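Local coordinates for protein chitinase (Chromobacterium violaceum, PDB 4TXG) that probably binds chitin and hydrolyses its O-glycosidic bonds, as a family 18 glycosyl hydrolase, at residues A[253-258]-A[312-317]; A[320-325]-A[373-378]; A[130-135]-A[356-361]; A[124-129]-A[348-353]. One frame throughout, in Å; residues are numbered along the deposited sequence.

Interaction 1: A[253-258]-A[312-317]; sequences GGWAET and DFEYPT. With CS (cesium ion), chain D.
At the mouth of the GH18 TIM barrel, Gly254, the last residue of the SxGG signature, meets Asp312 and Glu314, the last two acids of the DxxDxDxE signature. Their parallel neighbouring strands end here: Gly254 N donates to Asp312 O (2.9 Å), and Gly253 CA adds a CA-H...O contact to the same oxygen. Beyond the last strand pair, the Thr258 hydroxyl links the two backbones. With chi1 at -82°, OG1 sits beside the threonine's own backbone N, accepts from Glu314 N (2.9 Å) and donates to Gly254 O (2.6 Å), tying the short helical turn 254-257 to the signature loop. Thr258 CG2 touches Phe313 CD1 at 3.7 Å.

Glu314 runs out extended beyond CG and crosses Trp255 at about a right angle. Its OE1 comes to the indole edge near the ring plane, 3.5 Å from CE3, with carboxylate and ring planes 43° apart. Farther along that edge Trp255 CZ3 meets Tyr315 CE2 at 3.7 Å; Glu314 CB lies over the centre of one face of the Tyr315 ring, and a cis peptide precedes this tyrosine. Both Glu314 carboxylate oxygens bind a cesium ion, completed by waters and Met395 SD. Asp312 OD1 lies 2.7 Å from Glu314 OE2. The placement of the motif's acids side by side is consistent with the family 18 active site, whose motif glutamate acts as general acid.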
loop_
_atom_site.group_PDB
_atom_site.type_symbol
_atom_site.label_atom_id
_atom_site.label_comp_id
_atom_site.label_asym_id
_atom_site.label_seq_id
_atom_site.Cartn_x
_atom_site.Cartn_y
_atom_site.Cartn_z
ATOM N N GLY A 253 -12.550 3.155 -1.455
ATOM C CA GLY A 253 -12.494 1.765 -1.885
ATOM C C GLY A 253 -12.378 0.767 -0.744
ATOM O O GLY A 253 -13.284 0.637 0.084
ATOM N N GLY A 254 -11.260 0.055 -0.702
ATOM C CA GLY A 254 -11.096 -1.040 0.235
ATOM C C GLY A 254 -11.620 -2.329 -0.362
ATOM O O GLY A 254 -12.129 -2.333 -1.479
ATOM N N TRP A 255 -11.525 -3.421 0.390
ATOM C CA TRP A 255 -11.877 -4.739 -0.137
ATOM C C TRP A 255 -13.367 -4.839 -0.468
ATOM O O TRP A 255 -13.739 -5.341 -1.528
ATOM C CB TRP A 255 -11.472 -5.832 0.857
ATOM C CG TRP A 255 -11.641 -7.262 0.352
ATOM C CD1 TRP A 255 -12.447 -8.229 0.892
ATOM C CD2 TRP A 255 -10.980 -7.875 -0.768
ATOM N NE1 TRP A 255 -12.334 -9.395 0.177
ATOM C CE2 TRP A 255 -11.442 -9.208 -0.844
ATOM C CE3 TRP A 255 -10.055 -7.427 -1.715
ATOM C CZ2 TRP A 255 -10.998 -10.099 -1.825
ATOM C CZ3 TRP A 255 -9.618 -8.314 -2.695
ATOM C CH2 TRP A 255 -10.096 -9.633 -2.742
ATOM N N ALA A 256 -14.213 -4.340 0.427
ATOM C CA ALA A 256 -15.662 -4.479 0.274
ATOM C C ALA A 256 -16.272 -3.464 -0.690
ATOM O O ALA A 256 -17.278 -3.755 -1.352
ATOM C CB ALA A 256 -16.352 -4.362 1.643
ATOM N N GLU A 257 -15.697 -2.268 -0.766
ATOM C CA GLU A 257 -16.342 -1.216 -1.558
ATOM C C GLU A 257 -15.483 -0.684 -2.709
ATOM O O GLU A 257 -15.696 0.424 -3.200
ATOM C CB GLU A 257 -16.769 -0.067 -0.647
ATOM C CG GLU A 257 -17.865 -0.481 0.343
ATOM C CD GLU A 257 -18.499 0.703 1.069
ATOM O OE1 GLU A 257 -17.838 1.283 1.956
ATOM O OE2 GLU A 257 -19.662 1.047 0.757
ATOM N N THR A 258 -14.535 -1.486 -3.164
ATOM C CA THR A 258 -13.863 -1.176 -4.424
ATOM C C THR A 258 -14.839 -1.323 -5.595
ATOM O O THR A 258 -14.824 -0.516 -6.527
ATOM C CB THR A 258 -12.630 -2.081 -4.647
ATOM O OG1 THR A 258 -11.521 -1.546 -3.912
ATOM C CG2 THR A 258 -12.258 -2.152 -6.123
ATOM N N ASP A 312 -7.744 3.470 -2.711
ATOM C CA ASP A 312 -7.588 2.094 -2.252
ATOM C C ASP A 312 -8.373 1.157 -3.178
ATOM O O ASP A 312 -9.344 0.512 -2.777
ATOM C CB ASP A 312 -8.053 1.969 -0.804
ATOM C CG ASP A 312 -7.695 0.630 -0.188
ATOM O OD1 ASP A 312 -7.127 -0.244 -0.892
ATOM O OD2 ASP A 312 -7.989 0.447 1.009
ATOM N N PHE A 313 -7.937 1.128 -4.429
ATOM C CA PHE A 313 -8.545 0.332 -5.494
ATOM C C PHE A 313 -7.993 -1.093 -5.407
ATOM O O PHE A 313 -6.821 -1.325 -5.714
ATOM C CB PHE A 313 -8.227 1.035 -6.833
ATOM C CG PHE A 313 -8.814 0.407 -8.088
ATOM C CD1 PHE A 313 -9.380 -0.867 -8.114
ATOM C CD2 PHE A 313 -8.753 1.124 -9.278
ATOM C CE1 PHE A 313 -9.882 -1.406 -9.305
ATOM C CE2 PHE A 313 -9.265 0.602 -10.469
ATOM C CZ PHE A 313 -9.822 -0.669 -10.482
ATOM N N GLU A 314 -8.824 -2.040 -4.963
ATOM C CA GLU A 314 -8.375 -3.421 -4.791
ATOM C C GLU A 314 -9.093 -4.363 -5.766
ATOM O O GLU A 314 -10.156 -4.887 -5.424
ATOM C CB GLU A 314 -8.603 -3.885 -3.335
ATOM C CG GLU A 314 -7.951 -2.944 -2.286
ATOM C CD GLU A 314 -7.999 -3.446 -0.835
ATOM O OE1 GLU A 314 -8.457 -4.575 -0.568
ATOM O OE2 GLU A 314 -7.566 -2.688 0.057
ATOM N N TYR A 315 -8.538 -4.614 -6.960
ATOM C CA TYR A 315 -7.223 -4.139 -7.427
ATOM C C TYR A 315 -7.259 -3.929 -8.928
ATOM O O TYR A 315 -7.951 -4.671 -9.623
ATOM C CB TYR A 315 -6.115 -5.161 -7.149
ATOM C CG TYR A 315 -5.914 -5.466 -5.702
ATOM C CD1 TYR A 315 -5.106 -4.660 -4.921
ATOM C CD2 TYR A 315 -6.545 -6.554 -5.115
ATOM C CE1 TYR A 315 -4.921 -4.933 -3.591
ATOM C CE2 TYR A 315 -6.376 -6.827 -3.783
ATOM C CZ TYR A 315 -5.561 -6.014 -3.027
ATOM O OH TYR A 315 -5.382 -6.293 -1.694
ATOM N N PRO A 316 -6.468 -2.971 -9.436
ATOM C CA PRO A 316 -6.377 -2.766 -10.883
ATOM C C PRO A 316 -5.359 -3.715 -11.513
ATOM O O PRO A 316 -4.369 -3.277 -12.108
ATOM C CB PRO A 316 -5.919 -1.309 -10.994
ATOM C CG PRO A 316 -5.013 -1.142 -9.786
ATOM C CD PRO A 316 -5.682 -1.968 -8.687
ATOM N N THR A 317 -5.590 -5.014 -11.370
ATOM C CA THR A 317 -4.631 -5.976 -11.879
ATOM C C THR A 317 -5.253 -6.861 -12.952
ATOM O O THR A 317 -6.459 -7.131 -12.933
ATOM C CB THR A 317 -4.066 -6.852 -10.742
ATOM O OG1 THR A 317 -3.067 -7.740 -11.257
ATOM C CG2 THR A 317 -5.166 -7.661 -10.061
HETATM CS CS CS D . -6.525 -4.770 2.033
HETATM O O HOH W 1 -7.638 -1.751 2.785
HETATM O O HOH W 2 -7.152 -7.221 0.231
HETATM O O HOH W 3 -9.102 -5.973 3.900
HETATM O O HOH W 4 -6.186 -2.401 4.501
HETATM O O HOH W 5 -5.546 -6.895 3.380
#

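Interaction 2: A[320-325]-A[373-378]; sequences NNAGNP and SGYLLR
The phenol ring of Tyr375 meets the loop 320-325 through its hydroxyl end: a water lies in the ring plane at the edge, while Ala322 CB comes in obliquely, 4.2 Å from CE2 and 3.9 Å from OH. That in-plane water accepts from Tyr375 OH at 2.7 Å and donates to Asn320 O. A second water donates to Tyr375 OH at 2.9 Å and to Asn321 O. The hydroxyl is thus donor to one water and acceptor from the other, and both waters lead on to backbone carbonyls of the loop.

Next to the ring, Leu376 reaches across with one branch, CD2 packing on Ala322 CB at 3.8 Å. Its CG stands beside the backbone N (chi1 -65°), which swings the isobutyl group off the short helix 374-377 toward the alanine. The two segments belong to loops that follow consecutive parallel strands of the TIM barrel, 308-312 and 365-371, so the contact joins neighbouring loops at one end of the barrel. Ser373 is the N-cap of the short helix: its OG accepts from Leu376 N at 3.2 Å and 171°, and weakly from Tyr375 N. On the loop side Asn321 OD1 takes a hydrogen bond from Asn332 ND2. Past the helix, Arg378 donates to the carbonyls of Asn672 and Tyr760, both in the Chitinase C region.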
loop_
_atom_site.group_PDB
_atom_site.type_symbol
_atom_site.label_atom_id
_atom_site.label_comp_id
_atom_site.label_asym_id
_atom_site.label_seq_id
_atom_site.Cartn_x
_atom_site.Cartn_y
_atom_site.Cartn_z
ATOM N N ASN A 320 -6.497 -12.908 -13.388
ATOM C CA ASN A 320 -7.869 -13.390 -13.370
ATOM C C ASN A 320 -8.279 -13.795 -11.948
ATOM O O ASN A 320 -7.472 -14.368 -11.219
ATOM C CB ASN A 320 -8.006 -14.561 -14.346
ATOM C CG ASN A 320 -9.414 -15.092 -14.429
ATOM O OD1 ASN A 320 -10.301 -14.440 -14.980
ATOM N ND2 ASN A 320 -9.624 -16.295 -13.902
ATOM N N ASN A 321 -9.514 -13.467 -11.556
ATOM C CA ASN A 321 -10.055 -13.792 -10.224
ATOM C C ASN A 321 -9.282 -13.181 -9.056
ATOM O O ASN A 321 -9.326 -13.699 -7.940
ATOM C CB ASN A 321 -10.119 -15.308 -10.017
ATOM C CG ASN A 321 -11.208 -15.973 -10.837
ATOM O OD1 ASN A 321 -12.107 -15.315 -11.353
ATOM N ND2 ASN A 321 -11.141 -17.297 -10.939
ATOM N N ALA A 322 -8.573 -12.086 -9.298
ATOM C CA ALA A 322 -7.798 -11.464 -8.230
ATOM C C ALA A 322 -8.662 -10.556 -7.370
ATOM O O ALA A 322 -8.340 -10.299 -6.210
ATOM C CB ALA A 322 -6.631 -10.681 -8.806
ATOM N N GLY A 323 -9.762 -10.073 -7.936
ATOM C CA GLY A 323 -10.623 -9.156 -7.219
ATOM C C GLY A 323 -11.447 -9.840 -6.138
ATOM O O GLY A 323 -11.438 -11.072 -6.019
ATOM N N ASN A 324 -12.130 -9.035 -5.325
ATOM C CA ASN A 324 -13.185 -9.530 -4.443
ATOM C C ASN A 324 -14.114 -10.375 -5.306
ATOM O O ASN A 324 -14.527 -9.917 -6.370
ATOM C CB ASN A 324 -13.922 -8.350 -3.790
ATOM C CG ASN A 324 -14.922 -8.771 -2.720
ATOM O OD1 ASN A 324 -15.643 -9.757 -2.867
ATOM N ND2 ASN A 324 -14.996 -7.987 -1.644
ATOM N N PRO A 325 -14.411 -11.624 -4.887
ATOM C CA PRO A 325 -15.274 -12.482 -5.716
ATOM C C PRO A 325 -16.588 -11.805 -6.121
ATOM O O PRO A 325 -17.133 -12.097 -7.183
ATOM C CB PRO A 325 -15.545 -13.684 -4.809
ATOM C CG PRO A 325 -14.348 -13.762 -3.935
ATOM C CD PRO A 325 -13.929 -12.329 -3.683
ATOM N N SER A 373 1.592 -7.948 -2.482
ATOM C CA SER A 373 1.608 -9.275 -3.118
ATOM C C SER A 373 2.293 -9.328 -4.485
ATOM O O SER A 373 1.864 -8.666 -5.426
ATOM C CB SER A 373 0.177 -9.791 -3.280
ATOM O OG SER A 373 0.160 -10.951 -4.079
ATOM N N GLY A 374 3.331 -10.150 -4.598
ATOM C CA GLY A 374 3.997 -10.347 -5.871
ATOM C C GLY A 374 3.075 -10.968 -6.907
ATOM O O GLY A 374 3.264 -10.772 -8.108
ATOM N N TYR A 375 2.074 -11.716 -6.445
ATOM C CA TYR A 375 1.085 -12.282 -7.355
ATOM C C TYR A 375 0.242 -11.175 -8.001
ATOM O O TYR A 375 0.134 -11.105 -9.228
ATOM C CB TYR A 375 0.190 -13.276 -6.610
ATOM C CG TYR A 375 -1.170 -13.508 -7.249
ATOM C CD1 TYR A 375 -1.321 -14.357 -8.341
ATOM C CD2 TYR A 375 -2.309 -12.882 -6.739
ATOM C CE1 TYR A 375 -2.571 -14.574 -8.911
ATOM C CE2 TYR A 375 -3.556 -13.086 -7.305
ATOM C CZ TYR A 375 -3.681 -13.934 -8.390
ATOM O OH TYR A 375 -4.921 -14.137 -8.947
ATOM N N LEU A 376 -0.341 -10.305 -7.179
ATOM C CA LEU A 376 -1.137 -9.194 -7.716
ATOM C C LEU A 376 -0.311 -8.311 -8.643
ATOM O O LEU A 376 -0.781 -7.892 -9.698
ATOM C CB LEU A 376 -1.717 -8.343 -6.583
ATOM C CG LEU A 376 -2.736 -9.027 -5.670
ATOM C CD1 LEU A 376 -3.173 -8.112 -4.527
ATOM C CD2 LEU A 376 -3.944 -9.481 -6.479
ATOM N N LEU A 377 0.927 -8.031 -8.248
ATOM C CA LEU A 377 1.766 -7.112 -9.008
ATOM C C LEU A 377 2.191 -7.687 -10.352
ATOM O O LEU A 377 2.570 -6.939 -11.261
ATOM C CB LEU A 377 2.995 -6.730 -8.179
ATOM C CG LEU A 377 2.704 -5.802 -6.992
ATOM C CD1 LEU A 377 3.920 -5.732 -6.073
ATOM C CD2 LEU A 377 2.286 -4.389 -7.429
ATOM N N ARG A 378 2.113 -9.011 -10.498
ATOM C CA ARG A 378 2.480 -9.615 -11.779
ATOM C C ARG A 378 1.515 -9.151 -12.878
ATOM O O ARG A 378 1.850 -9.169 -14.059
ATOM C CB ARG A 378 2.489 -11.142 -11.681
ATOM C CG ARG A 378 2.965 -11.841 -12.948
ATOM C CD ARG A 378 3.159 -13.329 -12.703
ATOM N NE ARG A 378 4.205 -13.595 -11.718
ATOM C CZ ARG A 378 5.466 -13.894 -12.021
ATOM N NH1 ARG A 378 5.851 -13.959 -13.285
ATOM N NH2 ARG A 378 6.345 -14.137 -11.051
HETATM O O HOH W 6 -5.099 -15.537 -11.210
HETATM O O HOH W 7 -7.046 -15.801 -7.931
#

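Interaction 3: A[130-135]-A[356-361]; sequences QGVDVP and AAAQDG
Pro135 lays CG and CD against Ala357 near the end of helix 338-360, CD lying 3.6 Å from the alanine CB and CG equally close, 3.6 Å, to Ala357 O. One residue along the helix, the methyl of Ala358 is met twice: by Val132 CG1 at 3.6 Å and by Asp133 O, also 3.6 Å from its CB. Val132 sends CG1 anti to its backbone N (chi1 173°), the direction in which the helix lies.

Between these two touching points the loop kinks in an inverse gamma turn centred on Asp133, closed by a weak bond from Val134 N to Val132 O. The turn brings valine and proline onto successive alanines, and Asp133 OD1 is held by Asn118 ND2. The helix is fixed from elsewhere: Asp360 forms a salt bridge with Arg302 of helix 287-304 and bonds to Tyr364 OH, and Gly361 leaves the helix with a positive phi.

The contact therefore joins the segment leading into the barrel to the end of one barrel helix by van der Waals packing. Small alanine side chains on this part of the helix are consistent with the close approach of loop atoms such as Asp133 O; the contact rests on shape and not on polar bonds.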
loop_
_atom_site.group_PDB
_atom_site.type_symbol
_atom_site.label_atom_id
_atom_site.label_comp_id
_atom_site.label_asym_id
_atom_site.label_seq_id
_atom_site.Cartn_x
_atom_site.Cartn_y
_atom_site.Cartn_z
ATOM N N GLN A 130 2.236 20.208 -15.949
ATOM C CA GLN A 130 3.054 21.226 -16.611
ATOM C C GLN A 130 2.469 22.642 -16.584
ATOM O O GLN A 130 1.331 22.877 -16.991
ATOM C CB GLN A 130 3.317 20.827 -18.070
ATOM C CG GLN A 130 4.121 21.866 -18.854
ATOM C CD GLN A 130 4.226 21.551 -20.340
ATOM O OE1 GLN A 130 5.120 20.820 -20.771
ATOM N NE2 GLN A 130 3.316 22.110 -21.130
ATOM N N GLY A 131 3.271 23.583 -16.095
ATOM C CA GLY A 131 2.919 24.988 -16.124
ATOM C C GLY A 131 2.081 25.478 -14.955
ATOM O O GLY A 131 2.048 26.676 -14.677
ATOM N N VAL A 132 1.386 24.562 -14.287
ATOM C CA VAL A 132 0.530 24.928 -13.159
ATOM C C VAL A 132 1.390 25.253 -11.946
ATOM O O VAL A 132 2.305 24.499 -11.604
ATOM C CB VAL A 132 -0.471 23.797 -12.824
ATOM C CG1 VAL A 132 -1.256 24.110 -11.543
ATOM C CG2 VAL A 132 -1.424 23.570 -14.010
ATOM N N ASP A 133 1.108 26.383 -11.306
ATOM C CA ASP A 133 1.875 26.806 -10.140
ATOM C C ASP A 133 1.435 26.035 -8.902
ATOM O O ASP A 133 0.777 26.573 -8.017
ATOM C CB ASP A 133 1.728 28.312 -9.921
ATOM C CG ASP A 133 2.666 28.840 -8.859
ATOM O OD1 ASP A 133 3.649 28.136 -8.525
ATOM O OD2 ASP A 133 2.421 29.960 -8.360
ATOM N N VAL A 134 1.799 24.759 -8.859
ATOM C CA VAL A 134 1.419 23.884 -7.756
ATOM C C VAL A 134 2.174 24.292 -6.499
ATOM O O VAL A 134 3.400 24.358 -6.514
ATOM C CB VAL A 134 1.717 22.426 -8.107
ATOM C CG1 VAL A 134 1.279 21.492 -6.990
ATOM C CG2 VAL A 134 1.048 22.065 -9.430
ATOM N N PRO A 135 1.444 24.565 -5.405
ATOM C CA PRO A 135 2.052 25.119 -4.184
ATOM C C PRO A 135 2.776 24.079 -3.322
ATOM O O PRO A 135 2.398 23.859 -2.174
ATOM C CB PRO A 135 0.845 25.700 -3.433
ATOM C CG PRO A 135 -0.294 24.824 -3.848
ATOM C CD PRO A 135 -0.027 24.487 -5.304
ATOM N N ALA A 356 -6.607 22.605 -8.689
ATOM C CA ALA A 356 -7.346 23.065 -7.510
ATOM C C ALA A 356 -6.394 23.661 -6.465
ATOM O O ALA A 356 -6.699 24.680 -5.844
ATOM C CB ALA A 356 -8.157 21.921 -6.902
ATOM N N ALA A 357 -5.243 23.021 -6.280
ATOM C CA ALA A 357 -4.242 23.496 -5.326
ATOM C C ALA A 357 -3.732 24.882 -5.717
ATOM O O ALA A 357 -3.565 25.757 -4.871
ATOM C CB ALA A 357 -3.081 22.502 -5.240
ATOM N N ALA A 358 -3.491 25.077 -7.008
ATOM C CA ALA A 358 -3.019 26.361 -7.496
ATOM C C ALA A 358 -4.078 27.436 -7.278
ATOM O O ALA A 358 -3.759 28.575 -6.929
ATOM C CB ALA A 358 -2.642 26.265 -8.968
ATOM N N GLN A 359 -5.340 27.070 -7.475
ATOM C CA GLN A 359 -6.441 28.013 -7.263
ATOM C C GLN A 359 -6.647 28.334 -5.784
ATOM O O GLN A 359 -6.963 29.469 -5.438
ATOM C CB GLN A 359 -7.746 27.463 -7.847
ATOM C CG GLN A 359 -7.719 27.286 -9.356
ATOM C CD GLN A 359 -8.706 26.240 -9.848
ATOM O OE1 GLN A 359 -9.478 25.680 -9.069
ATOM N NE2 GLN A 359 -8.679 25.968 -11.150
ATOM N N ASP A 360 -6.471 27.333 -4.926
ATOM C CA ASP A 360 -6.798 27.451 -3.502
ATOM C C ASP A 360 -5.636 27.932 -2.648
ATOM O O ASP A 360 -5.819 28.275 -1.478
ATOM C CB ASP A 360 -7.285 26.106 -2.954
ATOM C CG ASP A 360 -8.599 25.664 -3.567
ATOM O OD1 ASP A 360 -9.237 26.487 -4.266
ATOM O OD2 ASP A 360 -8.985 24.489 -3.357
ATOM N N GLY A 361 -4.439 27.930 -3.224
ATOM C CA GLY A 361 -3.246 28.315 -2.491
ATOM C C GLY A 361 -2.901 27.369 -1.359
ATOM O O GLY A 361 -2.303 27.778 -0.365
#

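Interaction 4: A[124-129]-A[348-353]; sequences EALAQT and TLRDRL
Thr129 and Asp351 cross at about a right angle where the segment leading into the TIM barrel runs against the outer helix 338-360. Thr129 turns both branches to the helix: CG2 meets Asp351 OD2 at 3.6 Å, and OG1 stands 3.5 Å from Asp351 CA. With chi1 at -59° that hydroxyl lies beside the threonine's own backbone N, and its hydrogen-bond partner is Asp354 OD2, one helical turn beyond Arg350. Asp351 in turn is drawn along the helix, its OD1 in salt bridges with Arg355 NE and, at 2.9 Å with a weak angle, Arg352 NH1.

Arg350 comes from the same helix but bends twice, at chi2 (82°) and chi3 (-82°), and passes alongside the loop backbone rather than meeting it with its charged end. Ala127 O lies 3.6 Å from its CD and 3.8 Å from its CG. The guanidinium goes on to several partners: NE to Asp354 in a salt bridge, NH2 to Asp390 in another and to the carbonyl of Tyr388. Asp354 thus serves both the threonine and the arginine, which would favour a fixed position for the buried charge. A backbone hydrogen bond between Ala127 and Lys387 also holds the loop. Leu126 approaches the guanidinium obliquely, its CD1 4.2 Å from Arg350 NH2.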
loop_
_atom_site.group_PDB
_atom_site.type_symbol
_atom_site.label_atom_id
_atom_site.label_comp_id
_atom_site.label_asym_id
_atom_site.label_seq_id
_atom_site.Cartn_x
_atom_site.Cartn_y
_atom_site.Cartn_z
ATOM N N GLU A 124 10.962 14.378 -5.169
ATOM C CA GLU A 124 11.763 13.689 -6.173
ATOM C C GLU A 124 10.919 12.754 -7.044
ATOM O O GLU A 124 10.177 11.926 -6.528
ATOM C CB GLU A 124 12.885 12.896 -5.497
ATOM C CG GLU A 124 13.712 12.046 -6.455
ATOM C CD GLU A 124 14.756 11.207 -5.730
ATOM O OE1 GLU A 124 15.091 11.537 -4.575
ATOM O OE2 GLU A 124 15.232 10.211 -6.309
ATOM N N ALA A 125 11.043 12.920 -8.359
ATOM C CA ALA A 125 10.404 12.059 -9.361
ATOM C C ALA A 125 8.878 12.199 -9.458
ATOM O O ALA A 125 8.238 11.491 -10.240
ATOM C CB ALA A 125 10.775 10.588 -9.108
ATOM N N LEU A 126 8.283 13.107 -8.695
ATOM C CA LEU A 126 6.831 13.301 -8.804
ATOM C C LEU A 126 6.473 14.013 -10.107
ATOM O O LEU A 126 7.103 15.001 -10.492
ATOM C CB LEU A 126 6.288 14.088 -7.607
ATOM C CG LEU A 126 4.765 14.315 -7.534
ATOM C CD1 LEU A 126 4.008 13.019 -7.276
ATOM C CD2 LEU A 126 4.434 15.339 -6.453
ATOM N N ALA A 127 5.457 13.502 -10.794
ATOM C CA ALA A 127 5.024 14.107 -12.041
ATOM C C ALA A 127 4.191 15.354 -11.767
ATOM O O ALA A 127 3.097 15.262 -11.220
ATOM C CB ALA A 127 4.223 13.108 -12.859
ATOM N N GLN A 128 4.695 16.520 -12.151
ATOM C CA GLN A 128 3.907 17.734 -11.967
ATOM C C GLN A 128 3.106 18.064 -13.218
ATOM O O GLN A 128 3.548 17.825 -14.338
ATOM C CB GLN A 128 4.786 18.931 -11.599
ATOM C CG GLN A 128 3.963 20.192 -11.307
ATOM C CD GLN A 128 4.761 21.471 -11.396
ATOM O OE1 GLN A 128 5.951 21.499 -11.077
ATOM N NE2 GLN A 128 4.108 22.547 -11.834
ATOM N N THR A 129 1.918 18.613 -13.005
ATOM C CA THR A 129 1.099 19.136 -14.086
ATOM C C THR A 129 1.772 20.358 -14.710
ATOM O O THR A 129 1.865 21.417 -14.083
ATOM C CB THR A 129 -0.308 19.500 -13.576
ATOM O OG1 THR A 129 -0.924 18.329 -13.016
ATOM C CG2 THR A 129 -1.167 20.047 -14.708
ATOM N N THR A 348 -5.394 11.884 -14.178
ATOM C CA THR A 348 -6.467 12.871 -14.173
ATOM C C THR A 348 -6.683 13.443 -12.777
ATOM O O THR A 348 -6.899 14.646 -12.605
ATOM C CB THR A 348 -7.783 12.266 -14.697
ATOM O OG1 THR A 348 -7.555 11.699 -15.994
ATOM C CG2 THR A 348 -8.866 13.348 -14.820
ATOM N N LEU A 349 -6.626 12.584 -11.773
ATOM C CA LEU A 349 -6.730 13.037 -10.392
ATOM C C LEU A 349 -5.603 14.017 -10.054
ATOM O O LEU A 349 -5.837 15.050 -9.426
ATOM C CB LEU A 349 -6.698 11.830 -9.469
ATOM C CG LEU A 349 -7.362 11.817 -8.099
ATOM C CD1 LEU A 349 -8.758 12.408 -8.117
ATOM C CD2 LEU A 349 -7.398 10.345 -7.672
ATOM N N ARG A 350 -4.392 13.696 -10.504
ATOM C CA ARG A 350 -3.221 14.554 -10.307
ATOM C C ARG A 350 -3.440 15.918 -10.948
ATOM O O ARG A 350 -3.188 16.959 -10.340
ATOM C CB ARG A 350 -1.966 13.888 -10.888
ATOM C CG ARG A 350 -0.691 14.739 -10.827
ATOM C CD ARG A 350 -0.019 14.653 -9.450
ATOM N NE ARG A 350 -0.632 15.543 -8.466
ATOM C CZ ARG A 350 -0.575 15.353 -7.149
ATOM N NH1 ARG A 350 -1.141 16.236 -6.329
ATOM N NH2 ARG A 350 0.049 14.279 -6.653
ATOM N N ASP A 351 -3.936 15.901 -12.180
ATOM C CA ASP A 351 -4.225 17.129 -12.911
ATOM C C ASP A 351 -5.270 17.986 -12.183
ATOM O O ASP A 351 -5.076 19.192 -11.992
ATOM C CB ASP A 351 -4.709 16.794 -14.326
ATOM C CG ASP A 351 -5.044 18.033 -15.139
ATOM O OD1 ASP A 351 -6.158 18.571 -14.976
ATOM O OD2 ASP A 351 -4.188 18.472 -15.937
ATOM N N ARG A 352 -6.378 17.375 -11.766
ATOM C CA ARG A 352 -7.450 18.155 -11.157
ATOM C C ARG A 352 -7.036 18.689 -9.794
ATOM O O ARG A 352 -7.350 19.833 -9.445
ATOM C CB ARG A 352 -8.734 17.332 -11.006
ATOM C CG ARG A 352 -9.318 16.855 -12.324
ATOM C CD ARG A 352 -9.645 17.995 -13.279
ATOM N NE ARG A 352 -10.348 17.460 -14.445
ATOM C CZ ARG A 352 -9.751 16.949 -15.519
ATOM N NH1 ARG A 352 -8.424 16.919 -15.609
ATOM N NH2 ARG A 352 -10.485 16.468 -16.511
ATOM N N LEU A 353 -6.335 17.866 -9.020
ATOM C CA LEU A 353 -5.902 18.309 -7.700
ATOM C C LEU A 353 -4.787 19.358 -7.794
ATOM O O LEU A 353 -4.747 20.283 -6.979
ATOM C CB LEU A 353 -5.463 17.125 -6.847
ATOM C CG LEU A 353 -6.639 16.358 -6.228
ATOM C CD1 LEU A 353 -6.121 15.352 -5.230
ATOM C CD2 LEU A 353 -7.611 17.302 -5.563
#

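In the fold
Interactions 1 and 2 adjoin at the active-site end of the barrel, with centres 11 Å apart. Thr317 OG1 lies 2.8 Å from Leu376 O and Trp255 O 2.9 Å from Asn324 ND2, both probable hydrogen bonds, so the loop that carries the cesium-binding acid is tied to its neighbours on the strands before and after it. Interactions 3 and 4 share helix 338-360 and the segment before the first barrel strand; their centres are 10 Å apart, and Val134 packs on Gln128. Interaction 3 is remote (centres about 29 Å from interaction 1, nearest atoms about 19 Å); interaction 4 is nearer (centres about 21 Å, nearest atoms about 8 Å) but does not touch it.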